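Putative esterase (Uncultured bacterium, PDB 7C4D) is probably a carboxylesterase of the alpha/beta hydrolase fold that hydrolyses ester bonds, found in a marine microorganism. Local coordinates at residues F16-H30 and L46-H60. Sequence-based numbering, arbitrary orientation. Where two conformers were deposited one is given.
Sequences FRKKGESGEPLIILH and LKDYFQVYLIDQRNH
Ile28 drops its CD1 beside Val52 and Leu54 where strand 51-55 runs between its two partners, antiparallel to strand 16-19 and parallel to strand 25-29. This part is tight: CD1 of Ile28 lies 3.7 Å from CG1 of Val52 and also meets CD2 of Leu54, while CD2 of Leu26 touches CD1 of Leu46 and makes an off-centre CH-pi contact with the Phe50 ring. Leu26 gets there because its CG stands anti to the backbone N (chi1 174°). The backbone bond from Tyr53 N to Leu26 O is short (2.8 Å). Beyond Ile28 the strands part: the bond from Ile55 N to Ile28 O is weak, and a water bridges the two carbonyls, Ile28 O and Ile55 O. There His30 NE2 accepts a nearly straight bond from Gln57 N (2.9 Å, 177° at the hydrogen), with Gln57 NE2 over one face of the His30 ring. A sulfate bound about 3 Å from the His30 side chain, and Gln57 touching the presumed nucleophile elbow, are consistent with this end lining the active-site region. Toward the loop and the edge strand, where Lys18 reaches solvent, the contact is looser. Lys18, extended, passes over the rim of one Tyr53 face, its CD against CE2 and CZ, and gives its NZ to Gln51 OE1 (3.1 Å); the same amide sends NE2, within its own plane, to Gly23 O (2.8 Å). A leucine at Gln51 would probably leave Gly23 O without this donor and let the Lys18 ammonium move more freely. Strand 16-19 is one outer edge of the hydrolase sheet; strands 25-29 and 51-55, joined through helix 40-46, form a beta-alpha-beta crossover. Strand 90-95 continues the sheet beyond 25-29; helix 71-84 packs on Ile27, Leu29 and Ile55, and helix 260-270 on Leu46 and Phe50.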
loop_
_atom_site.group_PDB
_atom_site.type_symbol
_atom_site.label_atom_id
_atom_site.label_comp_id
_atom_site.label_asym_id
_atom_site.label_seq_id
_atom_site.Cartn_x
_atom_site.Cartn_y
_atom_site.Cartn_z
ATOM N N PHE A 16 6.887 8.704 9.260
ATOM C CA PHE A 16 5.462 9.020 9.262
ATOM C C PHE A 16 5.260 10.530 9.376
ATOM O O PHE A 16 6.161 11.281 9.781
ATOM C CB PHE A 16 4.729 8.395 10.459
ATOM C CG PHE A 16 5.084 8.988 11.798
ATOM C CD1 PHE A 16 6.237 8.593 12.472
ATOM C CD2 PHE A 16 4.278 9.960 12.379
ATOM C CE1 PHE A 16 6.551 9.132 13.714
ATOM C CE2 PHE A 16 4.597 10.502 13.616
ATOM C CZ PHE A 16 5.737 10.092 14.276
ATOM N N ARG A 17 4.055 10.929 8.981
ATOM C CA ARG A 17 3.486 12.248 9.226
ATOM C C ARG A 17 2.100 12.052 9.845
ATOM O O ARG A 17 1.378 11.122 9.475
ATOM C CB ARG A 17 3.350 13.014 7.904
ATOM C CG ARG A 17 4.663 13.509 7.315
ATOM C CD ARG A 17 4.501 14.657 6.327
ATOM N NE ARG A 17 3.764 14.261 5.135
ATOM C CZ ARG A 17 2.605 14.801 4.752
ATOM N NH1 ARG A 17 1.988 14.383 3.654
ATOM N NH2 ARG A 17 2.087 15.785 5.461
ATOM N N LYS A 18 1.728 12.926 10.785
ATOM C CA LYS A 18 0.449 12.839 11.484
ATOM C C LYS A 18 -0.418 14.049 11.135
ATOM O O LYS A 18 0.038 15.168 11.253
ATOM C CB LYS A 18 0.705 12.781 12.991
ATOM C CG LYS A 18 -0.542 12.740 13.860
ATOM C CD LYS A 18 -0.197 12.436 15.284
ATOM C CE LYS A 18 -1.327 12.760 16.219
ATOM N NZ LYS A 18 -0.867 12.650 17.618
ATOM N N LYS A 19 -1.635 13.810 10.652
ATOM C CA LYS A 19 -2.635 14.839 10.424
ATOM C C LYS A 19 -3.801 14.557 11.361
ATOM O O LYS A 19 -4.351 13.453 11.336
ATOM C CB LYS A 19 -3.146 14.764 8.980
ATOM C CG LYS A 19 -2.090 14.676 7.871
ATOM C CD LYS A 19 -1.243 15.926 7.703
ATOM C CE LYS A 19 -2.031 17.164 7.353
ATOM N NZ LYS A 19 -1.204 18.373 7.541
ATOM N N GLY A 20 -4.145 15.540 12.199
ATOM C CA GLY A 20 -5.277 15.438 13.104
ATOM C C GLY A 20 -4.777 15.258 14.532
ATOM O O GLY A 20 -3.858 14.471 14.757
ATOM N N GLU A 21 -5.406 15.985 15.474
ATOM C CA GLU A 21 -5.011 16.018 16.876
ATOM C C GLU A 21 -5.991 15.240 17.766
ATOM O O GLU A 21 -5.629 14.856 18.872
ATOM C CB GLU A 21 -4.851 17.473 17.328
ATOM C CG GLU A 21 -3.585 17.733 18.137
ATOM C CD GLU A 21 -3.717 18.714 19.296
ATOM O OE1 GLU A 21 -4.522 19.666 19.194
ATOM O OE2 GLU A 21 -3.017 18.520 20.310
ATOM N N SER A 22 -7.220 14.990 17.300
ATOM C CA SER A 22 -8.192 14.271 18.124
ATOM C C SER A 22 -8.945 13.183 17.355
ATOM O O SER A 22 -9.066 13.226 16.126
ATOM C CB SER A 22 -9.113 15.209 18.880
ATOM O OG SER A 22 -9.961 15.898 17.978
ATOM N N GLY A 23 -9.409 12.188 18.111
ATOM C CA GLY A 23 -10.059 11.007 17.563
ATOM C C GLY A 23 -9.232 9.736 17.738
ATOM O O GLY A 23 -8.074 9.765 18.170
ATOM N N GLU A 24 -9.830 8.612 17.337
ATOM C CA GLU A 24 -9.118 7.342 17.332
ATOM C C GLU A 24 -7.991 7.383 16.299
ATOM O O GLU A 24 -8.094 8.074 15.288
ATOM C CB GLU A 24 -10.066 6.207 16.973
ATOM C CG GLU A 24 -11.263 6.091 17.894
ATOM C CD GLU A 24 -12.248 5.073 17.337
ATOM O OE1 GLU A 24 -11.972 4.471 16.260
ATOM O OE2 GLU A 24 -13.273 4.867 17.976
ATOM N N PRO A 25 -6.877 6.651 16.503
ATOM C CA PRO A 25 -5.792 6.659 15.526
ATOM C C PRO A 25 -6.269 5.918 14.298
ATOM O O PRO A 25 -7.101 5.015 14.375
ATOM C CB PRO A 25 -4.673 5.854 16.179
ATOM C CG PRO A 25 -5.051 5.915 17.647
ATOM C CD PRO A 25 -6.558 5.853 17.691
ATOM N N LEU A 26 -5.740 6.361 13.160
ATOM C CA LEU A 26 -6.017 5.754 11.881
ATOM C C LEU A 26 -4.679 5.717 11.145
ATOM O O LEU A 26 -4.102 6.762 10.853
ATOM C CB LEU A 26 -7.073 6.606 11.166
ATOM C CG LEU A 26 -7.416 6.222 9.718
ATOM C CD1 LEU A 26 -7.830 4.773 9.623
ATOM C CD2 LEU A 26 -8.543 7.118 9.181
ATOM N N ILE A 27 -4.209 4.499 10.858
ATOM C CA ILE A 27 -2.951 4.292 10.166
ATOM C C ILE A 27 -3.248 3.962 8.711
ATOM O O ILE A 27 -4.047 3.050 8.454
ATOM C CB ILE A 27 -2.116 3.178 10.865
ATOM C CG1 ILE A 27 -1.723 3.571 12.291
ATOM C CG2 ILE A 27 -0.892 2.818 10.027
ATOM C CD1 ILE A 27 -1.024 2.489 13.116
ATOM N N ILE A 28 -2.585 4.680 7.781
ATOM C CA ILE A 28 -2.760 4.398 6.360
ATOM C C ILE A 28 -1.437 3.838 5.801
ATOM O O ILE A 28 -0.381 4.412 6.044
ATOM C CB ILE A 28 -3.270 5.647 5.612
ATOM C CG1 ILE A 28 -4.479 6.268 6.314
ATOM C CG2 ILE A 28 -3.567 5.411 4.136
ATOM C CD1 ILE A 28 -5.134 7.443 5.520
ATOM N N LEU A 29 -1.512 2.712 5.077
ATOM C CA LEU A 29 -0.366 2.041 4.458
ATOM C C LEU A 29 -0.541 1.990 2.940
ATOM O O LEU A 29 -1.467 1.359 2.412
ATOM C CB LEU A 29 -0.225 0.607 4.992
ATOM C CG LEU A 29 -0.077 0.426 6.493
ATOM C CD1 LEU A 29 0.166 -1.043 6.802
ATOM C CD2 LEU A 29 1.071 1.256 6.998
ATOM N N HIS A 30 0.368 2.656 2.233
ATOM C CA HIS A 30 0.397 2.667 0.782
ATOM C C HIS A 30 0.786 1.275 0.212
ATOM O O HIS A 30 1.218 0.347 0.922
ATOM C CB HIS A 30 1.383 3.758 0.357
ATOM C CG HIS A 30 2.777 3.426 0.760
ATOM N ND1 HIS A 30 3.574 2.564 0.025
ATOM C CD2 HIS A 30 3.496 3.754 1.851
ATOM C CE1 HIS A 30 4.726 2.402 0.624
ATOM N NE2 HIS A 30 4.713 3.129 1.751
ATOM N N LEU A 46 -10.049 12.930 6.257
ATOM C CA LEU A 46 -10.119 12.006 7.391
ATOM C C LEU A 46 -9.607 12.623 8.695
ATOM O O LEU A 46 -10.054 12.229 9.757
ATOM C CB LEU A 46 -9.475 10.651 7.072
ATOM C CG LEU A 46 -10.031 9.868 5.861
ATOM C CD1 LEU A 46 -9.321 8.524 5.711
ATOM C CD2 LEU A 46 -11.517 9.598 6.017
ATOM N N LYS A 47 -8.708 13.615 8.634
ATOM C CA LYS A 47 -8.104 14.203 9.824
ATOM C C LYS A 47 -9.111 15.004 10.684
ATOM O O LYS A 47 -8.812 15.301 11.839
ATOM C CB LYS A 47 -6.944 15.131 9.435
ATOM C CG LYS A 47 -7.373 16.445 8.789
ATOM C CD LYS A 47 -6.230 17.371 8.447
ATOM C CE LYS A 47 -6.752 18.665 7.859
ATOM N NZ LYS A 47 -5.628 19.532 7.429
ATOM N N ASP A 48 -10.296 15.356 10.148
ATOM C CA ASP A 48 -11.299 15.992 10.992
ATOM C C ASP A 48 -11.864 15.016 12.021
ATOM O O ASP A 48 -12.452 15.473 12.997
ATOM C CB ASP A 48 -12.478 16.535 10.192
ATOM C CG ASP A 48 -12.109 17.634 9.205
ATOM O OD1 ASP A 48 -11.090 18.294 9.402
ATOM O OD2 ASP A 48 -12.811 17.754 8.206
ATOM N N TYR A 49 -11.726 13.691 11.794
ATOM C CA TYR A 49 -12.385 12.742 12.670
ATOM C C TYR A 49 -11.390 11.812 13.368
ATOM O O TYR A 49 -11.735 11.129 14.335
ATOM C CB TYR A 49 -13.430 11.946 11.882
ATOM C CG TYR A 49 -14.326 12.830 11.054
ATOM C CD1 TYR A 49 -15.335 13.590 11.642
ATOM C CD2 TYR A 49 -14.137 12.938 9.691
ATOM C CE1 TYR A 49 -16.104 14.454 10.889
ATOM C CE2 TYR A 49 -14.946 13.751 8.920
ATOM C CZ TYR A 49 -15.929 14.516 9.525
ATOM O OH TYR A 49 -16.723 15.279 8.741
ATOM N N PHE A 50 -10.163 11.741 12.862
ATOM C CA PHE A 50 -9.227 10.736 13.361
ATOM C C PHE A 50 -7.858 11.373 13.482
ATOM O O PHE A 50 -7.649 12.444 12.922
ATOM C CB PHE A 50 -9.161 9.520 12.420
ATOM C CG PHE A 50 -10.466 8.763 12.217
ATOM C CD1 PHE A 50 -10.838 7.727 13.063
ATOM C CD2 PHE A 50 -11.288 9.037 11.139
ATOM C CE1 PHE A 50 -12.022 7.027 12.868
ATOM C CE2 PHE A 50 -12.451 8.312 10.921
ATOM C CZ PHE A 50 -12.846 7.333 11.806
ATOM N N GLN A 51 -6.955 10.692 14.205
ATOM C CA GLN A 51 -5.545 11.041 14.248
ATOM C C GLN A 51 -4.852 10.187 13.201
ATOM O O GLN A 51 -4.568 9.028 13.465
ATOM C CB GLN A 51 -4.994 10.787 15.655
ATOM C CG GLN A 51 -5.633 11.707 16.705
ATOM C CD GLN A 51 -4.954 11.539 18.037
ATOM O OE1 GLN A 51 -3.798 11.900 18.216
ATOM N NE2 GLN A 51 -5.633 10.881 18.949
ATOM N N VAL A 52 -4.677 10.744 11.998
ATOM C CA VAL A 52 -4.230 9.975 10.860
ATOM C C VAL A 52 -2.700 9.944 10.799
ATOM O O VAL A 52 -2.053 10.997 10.788
ATOM C CB VAL A 52 -4.805 10.547 9.556
ATOM C CG1 VAL A 52 -4.419 9.669 8.375
ATOM C CG2 VAL A 52 -6.324 10.751 9.629
ATOM N N TYR A 53 -2.150 8.723 10.698
ATOM C CA TYR A 53 -0.717 8.494 10.510
ATOM C C TYR A 53 -0.445 7.996 9.092
ATOM O O TYR A 53 -0.978 6.959 8.676
ATOM C CB TYR A 53 -0.198 7.479 11.524
ATOM C CG TYR A 53 -0.255 7.952 12.949
ATOM C CD1 TYR A 53 -1.424 7.849 13.679
ATOM C CD2 TYR A 53 0.854 8.516 13.563
ATOM C CE1 TYR A 53 -1.491 8.296 14.982
ATOM C CE2 TYR A 53 0.816 8.960 14.869
ATOM C CZ TYR A 53 -0.367 8.839 15.578
ATOM O OH TYR A 53 -0.431 9.232 16.878
ATOM N N LEU A 54 0.288 8.810 8.322
ATOM C CA LEU A 54 0.677 8.460 6.963
ATOM C C LEU A 54 2.096 7.909 7.044
ATOM O O LEU A 54 3.051 8.664 7.269
ATOM C CB LEU A 54 0.647 9.698 6.069
ATOM C CG LEU A 54 -0.664 10.480 5.975
ATOM C CD1 LEU A 54 -0.452 11.675 5.082
ATOM C CD2 LEU A 54 -1.758 9.617 5.378
ATOM N N ILE A 55 2.185 6.582 6.921
ATOM C CA ILE A 55 3.409 5.819 7.139
ATOM C C ILE A 55 4.030 5.536 5.774
ATOM O O ILE A 55 3.302 5.301 4.796
ATOM C CB ILE A 55 3.049 4.531 7.904
ATOM C CG1 ILE A 55 2.850 4.794 9.401
ATOM C CG2 ILE A 55 4.046 3.422 7.646
ATOM C CD1 ILE A 55 4.111 5.019 10.106
ATOM N N ASP A 56 5.365 5.679 5.693
ATOM C CA ASP A 56 6.155 5.218 4.552
ATOM C C ASP A 56 6.652 3.827 4.954
ATOM O O ASP A 56 7.195 3.663 6.036
ATOM C CB ASP A 56 7.333 6.154 4.240
ATOM C CG ASP A 56 6.985 7.504 3.612
ATOM O OD1 ASP A 56 5.831 7.712 3.253
ATOM O OD2 ASP A 56 7.883 8.321 3.429
ATOM N N GLN A 57 6.338 2.797 4.172
ATOM C CA GLN A 57 6.787 1.458 4.548
ATOM C C GLN A 57 8.252 1.252 4.155
ATOM O O GLN A 57 8.781 2.046 3.366
ATOM C CB GLN A 57 5.858 0.424 3.929
ATOM C CG GLN A 57 4.467 0.478 4.556
ATOM C CD GLN A 57 3.593 -0.549 3.913
ATOM O OE1 GLN A 57 3.514 -1.695 4.360
ATOM N NE2 GLN A 57 3.010 -0.151 2.797
ATOM N N ARG A 58 8.885 0.183 4.693
ATOM C CA ARG A 58 10.286 -0.113 4.372
ATOM C C ARG A 58 10.514 -0.078 2.858
ATOM O O ARG A 58 9.633 -0.473 2.083
ATOM C CB ARG A 58 10.721 -1.425 5.029
ATOM C CG ARG A 58 10.166 -2.697 4.401
ATOM C CD ARG A 58 10.951 -3.916 4.856
ATOM N NE ARG A 58 10.952 -3.932 6.300
ATOM C CZ ARG A 58 11.820 -4.598 7.052
ATOM N NH1 ARG A 58 12.754 -5.324 6.469
ATOM N NH2 ARG A 58 11.747 -4.542 8.372
ATOM N N ASN A 59 11.658 0.516 2.459
ATOM C CA ASN A 59 12.141 0.639 1.089
ATOM C C ASN A 59 11.386 1.706 0.288
ATOM O O ASN A 59 11.579 1.822 -0.925
ATOM C CB ASN A 59 12.226 -0.701 0.346
ATOM C CG ASN A 59 13.289 -1.626 0.912
ATOM O OD1 ASN A 59 14.342 -1.183 1.402
ATOM N ND2 ASN A 59 13.011 -2.919 0.874
ATOM N N HIS A 60 10.569 2.512 0.979
ATOM C CA HIS A 60 9.678 3.455 0.323
ATOM C C HIS A 60 9.797 4.831 0.972
ATOM O O HIS A 60 10.023 4.946 2.176
ATOM C CB HIS A 60 8.215 2.964 0.336
ATOM C CG HIS A 60 7.926 1.829 -0.576
ATOM N ND1 HIS A 60 8.180 0.512 -0.220
ATOM C CD2 HIS A 60 7.387 1.805 -1.812
ATOM C CE1 HIS A 60 7.820 -0.273 -1.224
ATOM N NE2 HIS A 60 7.357 0.503 -2.228
HETATM O O HOH W 1 -8.655 15.038 14.318
HETATM O O HOH W 2 -10.868 16.052 15.342
HETATM O O HOH W 3 -12.494 8.858 15.732
HETATM O O HOH W 4 0.896 5.175 3.506
#